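Local structure of SnoaL-like domain-containing protein (Burkholderia xenovorans LB400, 3EN8) at residues A[10-15]-A[68-73]; A[43-48]-A[52-57]; A[80-85]-A[89-94]. The protein is of unknown function but has a SnoaL-like domain of the NTF2-like superfamily and binds a calcium ion. All blocks are in the same frame, centred on the assembly; numbering follows the deposited sequence. Where two conformers were deposited one is given.

In the fold
All three contacts are partly buried, reach the same mixed sheet and have neighbours in the second subunit. Contacts 1 and 3 lie nearer the chain's centre, about 9 and 8 Å from it, against about 14 Å for contact 2, measured centre to centre. Contact 1 packs helix 3-20 on strand 64-73 and is almost wholly apolar. Contact 2, where strand 43-46 turns into helix 48-57, combines one apolar pair with one helical hydrogen bond and is nearest the calcium site. Contact 3 is a hairpin dominated by backbone hydrogen bonds. Contacts 1 and 3 meet directly: strands 64-73 and 76-85 are neighbours, and W15 packs on Y81. Contact 2 touches neither.

Contact 1: A[10-15]-A[68-73]; sequences ALNAHW and RRIQGE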
ATOM      1  N   ALA A  10     -18.104   6.679  -3.852  1.00 16.69           N
ATOM      2  CA  ALA A  10     -18.118   6.659  -2.378  1.00 15.18           C
ATOM      3  C   ALA A  10     -16.729   7.012  -1.854  1.00 15.38           C
ATOM      4  O   ALA A  10     -16.565   7.754  -0.864  1.00 14.06           O
ATOM      5  CB  ALA A  10     -18.552   5.263  -1.866  1.00 16.08           C
ATOM      6  N   LEU A  11     -15.719   6.470  -2.526  1.00 17.43           N
ATOM      7  CA  LEU A  11     -14.318   6.731  -2.135  1.00 17.64           C
ATOM      8  C   LEU A  11     -13.898   8.174  -2.335  1.00 16.00           C
ATOM      9  O   LEU A  11     -13.233   8.761  -1.476  1.00 19.75           O
ATOM     10  CB  LEU A  11     -13.345   5.855  -2.868  1.00 18.86           C
ATOM     11  CG  LEU A  11     -13.221   4.448  -2.364  1.00 21.57           C
ATOM     12  CD1 LEU A  11     -12.386   3.626  -3.375  1.00 19.31           C
ATOM     13  CD2 LEU A  11     -12.591   4.477  -0.946  1.00 16.84           C
ATOM     14  N   ASN A  12     -14.298   8.748  -3.470  1.00 16.22           N
ATOM     15  CA  ASN A  12     -14.021  10.170  -3.751  1.00 15.27           C
ATOM     16  C   ASN A  12     -14.596  11.037  -2.623  1.00 16.38           C
ATOM     17  O   ASN A  12     -13.985  12.009  -2.156  1.00 15.25           O
ATOM     18  CB  ASN A  12     -14.609  10.594  -5.104  1.00 15.78           C
ATOM     19  CG  ASN A  12     -13.845  10.027  -6.282  1.00 17.99           C
ATOM     20  OD1 ASN A  12     -12.719   9.575  -6.120  1.00 20.12           O
ATOM     21  ND2 ASN A  12     -14.483   9.997  -7.464  1.00 19.47           N
ATOM     22  N   ALA A  13     -15.787  10.665  -2.184  1.00 16.04           N
ATOM     23  CA  ALA A  13     -16.513  11.453  -1.152  1.00 14.08           C
ATOM     24  C   ALA A  13     -15.858  11.270   0.215  1.00 16.21           C
ATOM     25  O   ALA A  13     -15.720  12.221   1.030  1.00 14.54           O
ATOM     26  CB  ALA A  13     -18.007  11.064  -1.121  1.00 13.61           C
ATOM     27  N   HIS A  14     -15.419  10.044   0.428  1.00 14.67           N
ATOM     28  CA  HIS A  14     -14.670   9.659   1.639  1.00 14.39           C
ATOM     29  C   HIS A  14     -13.463  10.527   1.799  1.00 13.90           C
ATOM     30  O   HIS A  14     -13.159  11.029   2.886  1.00 16.31           O
ATOM     31  CB  HIS A  14     -14.220   8.189   1.570  1.00 17.03           C
ATOM     32  CG  HIS A  14     -13.357   7.760   2.732  1.00 15.30           C
ATOM     33  ND1 HIS A  14     -13.857   7.574   4.008  1.00 14.94           N
ATOM     34  CD2 HIS A  14     -12.032   7.501   2.810  1.00 14.12           C
ATOM     35  CE1 HIS A  14     -12.876   7.181   4.805  1.00 13.95           C
ATOM     36  NE2 HIS A  14     -11.754   7.151   4.103  1.00 16.50           N
ATOM     37  N   TRP A  15     -12.723  10.687   0.701  1.00 11.54           N
ATOM     38  CA  TRP A  15     -11.445  11.387   0.791  1.00 13.15           C
ATOM     39  C   TRP A  15     -11.670  12.887   0.868  1.00 13.01           C
ATOM     40  O   TRP A  15     -10.922  13.611   1.520  1.00 13.77           O
ATOM     41  CB  TRP A  15     -10.509  11.053  -0.379  1.00 14.94           C
ATOM     42  CG  TRP A  15     -10.115   9.598  -0.344  1.00 12.61           C
ATOM     43  CD1 TRP A  15     -10.298   8.711  -1.327  1.00 14.45           C
ATOM     44  CD2 TRP A  15      -9.538   8.876   0.768  1.00 13.85           C
ATOM     45  NE1 TRP A  15      -9.863   7.446  -0.923  1.00 14.25           N
ATOM     46  CE2 TRP A  15      -9.385   7.535   0.356  1.00 13.84           C
ATOM     47  CE3 TRP A  15      -9.132   9.235   2.072  1.00 16.10           C
ATOM     48  CZ2 TRP A  15      -8.872   6.550   1.197  1.00 13.69           C
ATOM     49  CZ3 TRP A  15      -8.602   8.274   2.876  1.00 15.96           C
ATOM     50  CH2 TRP A  15      -8.502   6.936   2.445  1.00 11.53           C
ATOM     51  N   ARG A  68      -3.372  10.831  -4.666  1.00 12.13           N
ATOM     52  CA  ARG A  68      -2.420  10.534  -5.752  1.00 14.56           C
ATOM     53  C   ARG A  68      -3.053   9.637  -6.822  1.00 13.67           C
ATOM     54  O   ARG A  68      -3.054   9.884  -8.041  1.00 12.01           O
ATOM     55  CB  ARG A  68      -1.179   9.819  -5.198  1.00 12.97           C
ATOM     56  CG  ARG A  68      -0.136   9.540  -6.269  1.00 16.27           C
ATOM     57  CD  ARG A  68       1.071   8.750  -5.762  1.00 23.60           C
ATOM     58  NE  ARG A  68       2.055   8.469  -6.823  1.00 23.57           N
ATOM     59  CZ  ARG A  68       3.087   9.264  -7.113  1.00 26.19           C
ATOM     60  NH1 ARG A  68       3.266  10.409  -6.474  1.00 21.97           N
ATOM     61  NH2 ARG A  68       3.932   8.931  -8.084  1.00 28.88           N
ATOM     62  N   ARG A  69      -3.620   8.580  -6.333  1.00 11.59           N
ATOM     63  CA  ARG A  69      -4.235   7.562  -7.214  1.00 13.45           C
ATOM     64  C   ARG A  69      -5.181   6.647  -6.460  1.00 15.23           C
ATOM     65  O   ARG A  69      -4.909   6.242  -5.335  1.00 17.14           O
ATOM     66  CB  ARG A  69      -3.156   6.696  -7.856  1.00 13.70           C
ATOM     67  CG  ARG A  69      -3.695   5.725  -8.890  1.00 14.69           C
ATOM     68  CD  ARG A  69      -2.592   4.978  -9.588  1.00 16.39           C
ATOM     69  NE  ARG A  69      -3.164   4.223 -10.714  1.00 18.40           N
ATOM     70  CZ  ARG A  69      -2.523   3.245 -11.332  1.00 17.51           C
ATOM     71  NH1 ARG A  69      -1.316   2.884 -10.914  1.00 14.48           N
ATOM     72  NH2 ARG A  69      -3.087   2.613 -12.331  1.00 17.96           N
ATOM     73  N   ILE A  70      -6.285   6.292  -7.131  1.00 13.77           N
ATOM     74  CA  ILE A  70      -7.201   5.270  -6.624  1.00 14.56           C
ATOM     75  C   ILE A  70      -7.354   4.177  -7.678  1.00 14.29           C
ATOM     76  O   ILE A  70      -7.608   4.443  -8.825  1.00 15.32           O
ATOM     77  CB  ILE A  70      -8.609   5.834  -6.281  1.00 14.83           C
ATOM     78  CG1 ILE A  70      -8.538   6.914  -5.212  1.00 16.87           C
ATOM     79  CG2 ILE A  70      -9.589   4.705  -5.831  1.00 12.28           C
ATOM     80  CD1 ILE A  70      -9.748   7.915  -5.221  1.00 22.12           C
ATOM     81  N   GLN A  71      -7.101   2.961  -7.234  1.00 13.79           N
ATOM     82  CA  GLN A  71      -7.284   1.743  -8.060  1.00 15.93           C
ATOM     83  C   GLN A  71      -8.237   0.816  -7.367  1.00 14.23           C
ATOM     84  O   GLN A  71      -8.299   0.763  -6.147  1.00 14.30           O
ATOM     85  CB  GLN A  71      -5.955   0.993  -8.249  1.00 15.77           C
ATOM     86  CG  GLN A  71      -4.884   1.760  -8.988  1.00 17.92           C
ATOM     87  CD  GLN A  71      -3.673   0.913  -9.172  1.00 17.43           C
ATOM     88  OE1 GLN A  71      -3.650   0.041 -10.048  1.00 17.77           O
ATOM     89  NE2 GLN A  71      -2.696   1.091  -8.323  1.00 16.08           N
ATOM     90  N   GLY A  72      -8.997   0.078  -8.159  1.00 12.75           N
ATOM     91  CA  GLY A  72      -9.904  -0.861  -7.564  1.00 14.63           C
ATOM     92  C   GLY A  72     -10.420  -1.830  -8.576  1.00 16.27           C
ATOM     93  O   GLY A  72     -10.551  -1.536  -9.766  1.00 14.95           O
ATOM     94  N   GLU A  73     -10.657  -3.000  -8.065  1.00 11.85           N
ATOM     95  CA  GLU A  73     -11.337  -4.074  -8.823  1.00 16.41           C
ATOM     96  C   GLU A  73     -12.249  -4.828  -7.873  1.00 17.34           C
ATOM     97  O   GLU A  73     -11.850  -5.233  -6.808  1.00 15.33           O
ATOM     98  CB  GLU A  73     -10.297  -5.009  -9.442  1.00 18.06           C
ATOM     99  CG  GLU A  73     -10.880  -6.179 -10.133  1.00 26.83           C
ATOM    100  CD  GLU A  73     -11.554  -5.820 -11.428  1.00 34.58           C
ATOM    101  OE1 GLU A  73     -11.385  -4.671 -11.901  1.00 35.68           O
ATOM    102  OE2 GLU A  73     -12.267  -6.697 -11.955  1.00 40.96           O
TER
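W15 N donates to L11 O at 3.0 Å, a helical bond that links two of the residues touching I70, one turn apart. No hydrogen bond crosses between segments 10-15 and 68-73. I70 divides its two branches between L11 and W15. Its CG2 meets L11 CD1 at 3.9 Å. Its CG1 branch lies beside the backbone N (chi1 -60°) and carries CD1 the other way, to W15 CD1 at 4.0 Å. W15 receives it obliquely at the pyrrole part of the indole. N12 completes the grip: the end of its side chain comes nearer the strand than its CB does. OD1 lies 3.5 Å from I70 CD1, a van der Waals contact only. On the helix side, H14 CD2 sits 3.3 Å above one face of the W15 ring, toward its rim.

The short axes of helix 10-15 and strand 68-73 pass 10.8 Å apart at 146°. L11 also packs on W77 and M96, and W15 on F65, V67 and M96. Helix 3-20 lies against the curved sheet, as the long N-terminal helix does in NTF2-like folds. R68 and R69 form a classic beta bulge opposite E80, just before I70. R69 makes a salt bridge with E97 of the second subunit, and W15 NE1 makes a weak hydrogen bond to T79 OG1. R8, earlier on the same helix, supplies a hydrogen bond to I70 O. Between the two segments themselves, the joint depends on shape complementarity around one branched side chain.

Contact 2: A[43-48]-A[52-57]; sequences ERILGR and QALRSH
This is a strand-to-helix turn on the outermost strand of the sheet within this chain: I45 on strand 43-46 packs against L54 on helix 48-57, and the chain between them closes the first helical turn. The I45 and L54 side chains reach toward each other tip to tip. L54 CD1 does all the touching on its side, with I45 CD1 at 3.8 Å and I45 CG1 at 3.9 Å. I45 CG2 also approaches the same methyl, at 4.0 Å. L54 CG stands beside its own backbone N (chi1 -74°), and from there CD1 is directed at the strand.

G47 takes the N-cap position, and the helix starts at R48. Q52 N then donates to R48 O at 3.0 Å, an i to i+4 bond of the first turn with an N-H...O angle of 156°. The donor is tilted out of the carbonyl plane. Q52 CB is also near, 3.5 Å from R48 O. With CG anti to the backbone N (chi1 173°) and the chain extended, Q52 carries NE2 to a hydrogen bond with D24 OD1.

The backbone of R48 also bonds to that of D32, one of the two aspartates, with D33, that bind the calcium ion. Along the edge of strand 43-46 that does not pair with strand 34-38, residues E43 to I45 pair antiparallel with a strand of the second subunit, so the sheet continues across the interface. L54 also packs on W119 of the second subunit.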
ATOM      1  N   GLU A  43      -1.324  -2.329  15.497  1.00 18.62           N
ATOM      2  CA  GLU A  43      -2.594  -1.878  16.089  1.00 16.51           C
ATOM      3  C   GLU A  43      -3.764  -2.226  15.187  1.00 19.27           C
ATOM      4  O   GLU A  43      -3.683  -2.116  13.953  1.00 16.66           O
ATOM      5  CB  GLU A  43      -2.613  -0.379  16.343  1.00 14.99           C
ATOM      6  CG  GLU A  43      -1.616   0.075  17.336  1.00 15.50           C
ATOM      7  CD  GLU A  43      -1.586   1.559  17.434  1.00 15.61           C
ATOM      8  OE1 GLU A  43      -0.951   2.180  16.564  1.00 18.42           O
ATOM      9  OE2 GLU A  43      -2.170   2.114  18.395  1.00 21.60           O
ATOM     10  N   ARG A  44      -4.830  -2.660  15.838  1.00 16.89           N
ATOM     11  CA  ARG A  44      -6.112  -2.841  15.190  1.00 16.31           C
ATOM     12  C   ARG A  44      -7.237  -2.075  15.902  1.00 17.92           C
ATOM     13  O   ARG A  44      -7.405  -2.161  17.113  1.00 17.65           O
ATOM     14  CB  ARG A  44      -6.416  -4.324  15.071  1.00 15.95           C
ATOM     15  CG  ARG A  44      -7.843  -4.606  14.700  1.00 16.24           C
ATOM     16  CD  ARG A  44      -8.036  -6.082  14.342  1.00 18.06           C
ATOM     17  NE  ARG A  44      -7.383  -6.401  13.086  1.00 17.34           N
ATOM     18  CZ  ARG A  44      -7.370  -7.590  12.510  1.00 17.63           C
ATOM     19  NH1 ARG A  44      -7.973  -8.618  13.076  1.00 21.55           N
ATOM     20  NH2 ARG A  44      -6.740  -7.750  11.364  1.00 18.68           N
ATOM     21  N   ILE A  45      -8.020  -1.337  15.124  1.00 16.01           N
ATOM     22  CA  ILE A  45      -9.164  -0.596  15.658  1.00 15.95           C
ATOM     23  C   ILE A  45     -10.415  -1.312  15.232  1.00 17.90           C
ATOM     24  O   ILE A  45     -10.560  -1.642  14.070  1.00 15.60           O
ATOM     25  CB  ILE A  45      -9.179   0.870  15.143  1.00 17.67           C
ATOM     26  CG1 ILE A  45      -7.933   1.610  15.631  1.00 18.58           C
ATOM     27  CG2 ILE A  45     -10.461   1.615  15.574  1.00 15.34           C
ATOM     28  CD1 ILE A  45      -7.648   2.919  14.924  1.00 20.37           C
ATOM     29  N   LEU A  46     -11.308  -1.575  16.193  1.00 14.73           N
ATOM     30  CA  LEU A  46     -12.540  -2.311  15.917  1.00 20.49           C
ATOM     31  C   LEU A  46     -13.761  -1.405  16.029  1.00 19.52           C
ATOM     32  O   LEU A  46     -14.044  -0.851  17.082  1.00 18.52           O
ATOM     33  CB  LEU A  46     -12.657  -3.509  16.884  1.00 22.16           C
ATOM     34  CG  LEU A  46     -11.486  -4.521  16.833  1.00 29.87           C
ATOM     35  CD1 LEU A  46     -11.088  -5.019  18.215  1.00 36.17           C
ATOM     36  CD2 LEU A  46     -11.765  -5.692  15.906  1.00 32.51           C
ATOM     37  N   GLY A  47     -14.473  -1.272  14.921  1.00 19.46           N
ATOM     38  CA  GLY A  47     -15.701  -0.489  14.858  1.00 18.58           C
ATOM     39  C   GLY A  47     -15.603   0.906  14.328  1.00 18.23           C
ATOM     40  O   GLY A  47     -14.688   1.664  14.620  1.00 17.45           O
ATOM     41  N   ARG A  48     -16.590   1.228  13.516  0.50 18.31           N
ATOM     42  CA  ARG A  48     -16.732   2.542  12.909  0.50 19.30           C
ATOM     43  C   ARG A  48     -16.729   3.667  13.955  0.50 18.10           C
ATOM     44  O   ARG A  48     -16.105   4.710  13.771  0.50 17.57           O
ATOM     45  CB  ARG A  48     -18.031   2.559  12.099  0.50 21.64           C
ATOM     46  CG  ARG A  48     -18.303   3.835  11.354  0.50 23.25           C
ATOM     47  CD  ARG A  48     -19.534   3.697  10.469  0.50 25.04           C
ATOM     48  NE  ARG A  48     -20.638   3.007  11.125  0.50 22.92           N
ATOM     49  CZ  ARG A  48     -21.751   2.639  10.513  0.50 24.59           C
ATOM     50  NH1 ARG A  48     -21.895   2.888   9.221  0.50 29.18           N
ATOM     51  NH2 ARG A  48     -22.719   2.020  11.189  0.50 25.05           N
ATOM     52  N   GLN A  52     -13.803   6.533  14.205  1.00 15.92           N
ATOM     53  CA  GLN A  52     -14.121   7.950  14.012  1.00 15.58           C
ATOM     54  C   GLN A  52     -13.655   8.790  15.198  1.00 16.13           C
ATOM     55  O   GLN A  52     -13.124   9.899  15.032  1.00 16.73           O
ATOM     56  CB  GLN A  52     -15.608   8.158  13.793  1.00 16.35           C
ATOM     57  CG  GLN A  52     -15.992   9.620  13.751  1.00 13.74           C
ATOM     58  CD  GLN A  52     -17.391   9.872  13.213  1.00 20.31           C
ATOM     59  OE1 GLN A  52     -18.054   8.986  12.645  1.00 18.96           O
ATOM     60  NE2 GLN A  52     -17.844  11.093  13.393  1.00 17.87           N
ATOM     61  N   ALA A  53     -13.881   8.263  16.394  1.00 17.55           N
ATOM     62  CA  ALA A  53     -13.582   9.001  17.624  1.00 18.18           C
ATOM     63  C   ALA A  53     -12.081   9.150  17.745  1.00 17.86           C
ATOM     64  O   ALA A  53     -11.556  10.214  18.100  1.00 15.64           O
ATOM     65  CB  ALA A  53     -14.160   8.294  18.864  1.00 19.45           C
ATOM     66  N   LEU A  54     -11.380   8.084  17.390  1.00 19.73           N
ATOM     67  CA  LEU A  54      -9.921   8.076  17.521  1.00 19.23           C
ATOM     68  C   LEU A  54      -9.333   9.062  16.522  1.00 20.22           C
ATOM     69  O   LEU A  54      -8.480   9.879  16.871  1.00 19.58           O
ATOM     70  CB  LEU A  54      -9.330   6.672  17.353  1.00 19.85           C
ATOM     71  CG  LEU A  54      -9.556   5.722  18.533  1.00 21.14           C
ATOM     72  CD1 LEU A  54      -9.105   4.287  18.176  1.00 22.12           C
ATOM     73  CD2 LEU A  54      -8.865   6.233  19.827  1.00 16.97           C
ATOM     74  N   ARG A  55      -9.839   9.030  15.291  1.00 19.67           N
ATOM     75  CA  ARG A  55      -9.295   9.915  14.242  1.00 19.52           C
ATOM     76  C   ARG A  55      -9.594  11.383  14.551  1.00 21.73           C
ATOM     77  O   ARG A  55      -8.789  12.281  14.276  1.00 20.94           O
ATOM     78  CB  ARG A  55      -9.830   9.554  12.855  1.00 18.60           C
ATOM     79  CG  ARG A  55      -9.137   8.314  12.253  1.00 15.26           C
ATOM     80  CD  ARG A  55      -9.871   7.826  11.017  1.00 17.30           C
ATOM     81  NE  ARG A  55      -9.174   6.755  10.325  1.00 17.18           N
ATOM     82  CZ  ARG A  55      -9.726   6.072   9.330  1.00 13.81           C
ATOM     83  NH1 ARG A  55     -10.950   6.357   8.962  1.00 13.23           N
ATOM     84  NH2 ARG A  55      -9.037   5.142   8.691  1.00 14.00           N
ATOM     85  N   SER A  56     -10.752  11.595  15.154  1.00 20.82           N
ATOM     86  CA  SER A  56     -11.279  12.955  15.376  1.00 21.52           C
ATOM     87  C   SER A  56     -10.494  13.614  16.481  1.00 21.81           C
ATOM     88  O   SER A  56     -10.400  14.847  16.584  1.00 23.28           O
ATOM     89  CB  SER A  56     -12.758  12.927  15.765  1.00 22.36           C
ATOM     90  OG  SER A  56     -13.552  12.786  14.614  1.00 30.49           O
ATOM     91  N   HIS A  57      -9.942  12.751  17.307  1.00 23.45           N
ATOM     92  CA  HIS A  57      -9.257  13.146  18.531  1.00 26.05           C
ATOM     93  C   HIS A  57      -7.848  13.549  18.187  1.00 27.50           C
ATOM     94  O   HIS A  57      -7.339  14.613  18.568  1.00 26.61           O
ATOM     95  CB  HIS A  57      -9.193  11.968  19.512  1.00 27.42           C
ATOM     96  CG  HIS A  57      -8.542  12.312  20.814  1.00 29.52           C
ATOM     97  ND1 HIS A  57      -7.254  11.932  21.127  1.00 33.77           N
ATOM     98  CD2 HIS A  57      -8.986  13.041  21.863  1.00 32.14           C
ATOM     99  CE1 HIS A  57      -6.943  12.392  22.328  1.00 32.68           C
ATOM    100  NE2 HIS A  57      -7.975  13.070  22.794  1.00 33.34           N
TER

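Contact 3: A[80-85]-A[89-94]; sequences EYSISY and PAYTVS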
ATOM      1  N   GLU A  80      -3.777   5.754  -2.795  1.00 12.36           N
ATOM      2  CA  GLU A  80      -2.498   6.361  -2.521  1.00 13.26           C
ATOM      3  C   GLU A  80      -2.729   7.840  -2.380  1.00 14.16           C
ATOM      4  O   GLU A  80      -3.339   8.477  -3.241  1.00 13.65           O
ATOM      5  CB  GLU A  80      -1.510   6.101  -3.673  1.00 12.86           C
ATOM      6  CG  GLU A  80      -1.116   4.620  -3.913  1.00 11.77           C
ATOM      7  CD  GLU A  80      -0.388   4.480  -5.200  1.00 14.52           C
ATOM      8  OE1 GLU A  80       0.739   5.013  -5.263  1.00 15.50           O
ATOM      9  OE2 GLU A  80      -0.952   3.860  -6.143  1.00 16.78           O
ATOM     10  N   TYR A  81      -2.250   8.394  -1.298  1.00 11.77           N
ATOM     11  CA  TYR A  81      -2.565   9.820  -1.013  1.00 11.68           C
ATOM     12  C   TYR A  81      -1.550  10.355  -0.081  1.00 12.38           C
ATOM     13  O   TYR A  81      -0.830   9.613   0.520  1.00 13.46           O
ATOM     14  CB  TYR A  81      -3.974  10.015  -0.444  1.00 12.09           C
ATOM     15  CG  TYR A  81      -4.332   9.372   0.909  1.00 11.57           C
ATOM     16  CD1 TYR A  81      -4.594   7.993   1.018  1.00  9.17           C
ATOM     17  CD2 TYR A  81      -4.456  10.131   2.047  1.00 14.93           C
ATOM     18  CE1 TYR A  81      -4.932   7.428   2.219  1.00 15.35           C
ATOM     19  CE2 TYR A  81      -4.819   9.569   3.276  1.00 16.69           C
ATOM     20  CZ  TYR A  81      -5.057   8.191   3.360  1.00 12.37           C
ATOM     21  OH  TYR A  81      -5.414   7.638   4.602  1.00 14.23           O
ATOM     22  N   SER A  82      -1.508  11.679  -0.004  1.00 13.16           N
ATOM     23  CA  SER A  82      -0.610  12.386   0.912  1.00 16.04           C
ATOM     24  C   SER A  82      -1.438  13.144   1.962  1.00 14.84           C
ATOM     25  O   SER A  82      -2.519  13.713   1.692  1.00 15.90           O
ATOM     26  CB  SER A  82       0.294  13.363   0.143  1.00 16.06           C
ATOM     27  OG  SER A  82       1.184  12.660  -0.696  1.00 17.10           O
ATOM     28  N   ILE A  83      -0.951  13.070   3.185  1.00 13.60           N
ATOM     29  CA  ILE A  83      -1.482  13.859   4.284  1.00 17.11           C
ATOM     30  C   ILE A  83      -0.338  14.652   4.921  1.00 15.40           C
ATOM     31  O   ILE A  83       0.803  14.200   4.933  1.00 18.98           O
ATOM     32  CB  ILE A  83      -2.154  12.957   5.341  1.00 17.32           C
ATOM     33  CG1 ILE A  83      -1.162  12.046   6.043  1.00 21.77           C
ATOM     34  CG2 ILE A  83      -3.243  12.106   4.697  1.00 22.25           C
ATOM     35  CD1 ILE A  83      -1.790  11.180   7.120  1.00 30.60           C
ATOM     36  N   SER A  84      -0.604  15.833   5.435  1.00 13.14           N
ATOM     37  CA  SER A  84       0.486  16.579   6.024  1.00 12.94           C
ATOM     38  C   SER A  84       0.020  17.406   7.211  1.00 13.80           C
ATOM     39  O   SER A  84      -1.086  17.927   7.233  1.00 13.71           O
ATOM     40  CB  SER A  84       1.139  17.465   4.951  1.00 14.25           C
ATOM     41  OG  SER A  84       2.183  18.259   5.448  1.00 15.29           O
ATOM     42  N   TYR A  85       0.917  17.450   8.190  1.00 13.78           N
ATOM     43  CA  TYR A  85       0.803  18.218   9.423  1.00 14.15           C
ATOM     44  C   TYR A  85       2.157  18.842   9.694  1.00 11.82           C
ATOM     45  O   TYR A  85       3.181  18.193   9.576  1.00 13.13           O
ATOM     46  CB  TYR A  85       0.437  17.320  10.625  1.00 16.56           C
ATOM     47  CG  TYR A  85      -0.852  16.551  10.490  1.00 18.94           C
ATOM     48  CD1 TYR A  85      -0.898  15.323   9.840  1.00 19.75           C
ATOM     49  CD2 TYR A  85      -2.021  17.044  11.042  1.00 22.57           C
ATOM     50  CE1 TYR A  85      -2.096  14.624   9.707  1.00 23.34           C
ATOM     51  CE2 TYR A  85      -3.214  16.359  10.926  1.00 21.36           C
ATOM     52  CZ  TYR A  85      -3.253  15.155  10.271  1.00 27.71           C
ATOM     53  OH  TYR A  85      -4.481  14.517  10.166  1.00 25.25           O
ATOM     54  N   PRO A  89       4.976  15.765   5.443  1.00 16.08           N
ATOM     55  CA  PRO A  89       4.005  14.935   4.754  1.00 17.43           C
ATOM     56  C   PRO A  89       4.255  13.457   4.955  1.00 16.51           C
ATOM     57  O   PRO A  89       5.380  12.988   5.273  1.00 13.38           O
ATOM     58  CB  PRO A  89       4.225  15.326   3.298  1.00 18.87           C
ATOM     59  CG  PRO A  89       5.746  15.447   3.263  1.00 21.22           C
ATOM     60  CD  PRO A  89       6.037  16.229   4.526  1.00 20.63           C
ATOM     61  N   ALA A  90       3.173  12.732   4.806  1.00 15.50           N
ATOM     62  CA  ALA A  90       3.219  11.281   4.790  1.00 16.65           C
ATOM     63  C   ALA A  90       2.592  10.767   3.515  1.00 16.27           C
ATOM     64  O   ALA A  90       1.477  11.131   3.155  1.00 15.73           O
ATOM     65  CB  ALA A  90       2.514  10.723   5.983  1.00 15.70           C
ATOM     66  N   TYR A  91       3.374   9.946   2.829  1.00 13.65           N
ATOM     67  CA  TYR A  91       2.893   9.144   1.695  1.00 16.90           C
ATOM     68  C   TYR A  91       2.138   7.970   2.280  1.00 14.33           C
ATOM     69  O   TYR A  91       2.724   7.055   2.906  1.00 18.33           O
ATOM     70  CB  TYR A  91       4.068   8.663   0.819  1.00 16.50           C
ATOM     71  CG  TYR A  91       4.663   9.719  -0.052  1.00 23.44           C
ATOM     72  CD1 TYR A  91       4.160   9.969  -1.320  1.00 25.25           C
ATOM     73  CD2 TYR A  91       5.745  10.490   0.398  1.00 27.15           C
ATOM     74  CE1 TYR A  91       4.710  10.966  -2.131  1.00 26.33           C
ATOM     75  CE2 TYR A  91       6.306  11.483  -0.406  1.00 25.16           C
ATOM     76  CZ  TYR A  91       5.783  11.723  -1.668  1.00 25.90           C
ATOM     77  OH  TYR A  91       6.318  12.705  -2.479  1.00 23.81           O
ATOM     78  N   THR A  92       0.826   8.006   2.057  1.00 15.70           N
ATOM     79  CA  THR A  92      -0.118   7.123   2.712  1.00 12.88           C
ATOM     80  C   THR A  92      -0.770   6.175   1.701  1.00 12.37           C
ATOM     81  O   THR A  92      -0.941   6.461   0.517  1.00 12.95           O
ATOM     82  CB  THR A  92      -1.156   7.946   3.535  1.00 12.98           C
ATOM     83  OG1 THR A  92      -0.468   8.892   4.373  1.00 15.21           O
ATOM     84  CG2 THR A  92      -1.997   7.017   4.431  1.00 15.33           C
ATOM     85  N   VAL A  93      -1.025   5.000   2.197  1.00 14.03           N
ATOM     86  CA  VAL A  93      -1.734   3.940   1.452  1.00 14.22           C
ATOM     87  C   VAL A  93      -2.856   3.422   2.299  1.00 13.42           C
ATOM     88  O   VAL A  93      -2.675   3.050   3.439  1.00 13.10           O
ATOM     89  CB  VAL A  93      -0.800   2.767   1.055  1.00 15.70           C
ATOM     90  CG1 VAL A  93      -1.624   1.621   0.402  1.00 14.59           C
ATOM     91  CG2 VAL A  93       0.301   3.230   0.096  1.00 17.86           C
ATOM     92  N   SER A  94      -4.052   3.428   1.728  1.00 13.91           N
ATOM     93  CA  SER A  94      -5.174   2.833   2.373  1.00 11.17           C
ATOM     94  C   SER A  94      -5.728   1.704   1.476  1.00  9.83           C
ATOM     95  O   SER A  94      -6.219   1.975   0.353  1.00 13.53           O
ATOM     96  CB  SER A  94      -6.282   3.883   2.611  1.00 12.48           C
ATOM     97  OG  SER A  94      -7.552   3.322   2.919  1.00 17.43           O
TER
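Y81 and T92 form one antiparallel hydrogen-bonded pair, and I83 and A90 the next. T92 N donates to Y81 O at 2.8 Å, almost in line with the carbonyl. Y81 N returns to T92 O at 3.0 Å, tilted from the carbonyl plane. A90 N reaches I83 O at 2.8 Å, and I83 N reaches A90 O at 3.1 Å, in the carbonyl plane. A90 O takes more than this bond: T92 OG1 adds a weak one, and S82 CA lies 3.3 Å away as a CA-H...O contact.

Y81 CG lies between its backbone N and carbonyl carbon (chi1 63°), which lays the ring across T92. T92 CB sits over the ring centre in a CH-pi contact, 3.9 Å from the centroid, and T92 CG2 comes within 3.4 Å of Y81 CZ. S94 CB meets the same ring at its edge, 3.8 Å from CE1. The polar ends are satisfied by other strands: Y81 OH by Q108 NE2, S94 OG by E106 OE2, and E80 OE1 by Y109 OH of the second subunit.

The hairpin lies inside the sheet. Strand 64-73 bonds to the outer side of strand 76-85, and strand 102-111 flanks strand 88-99. W15 of helix 3-20 meets the Y81 ring, planes at about 40°.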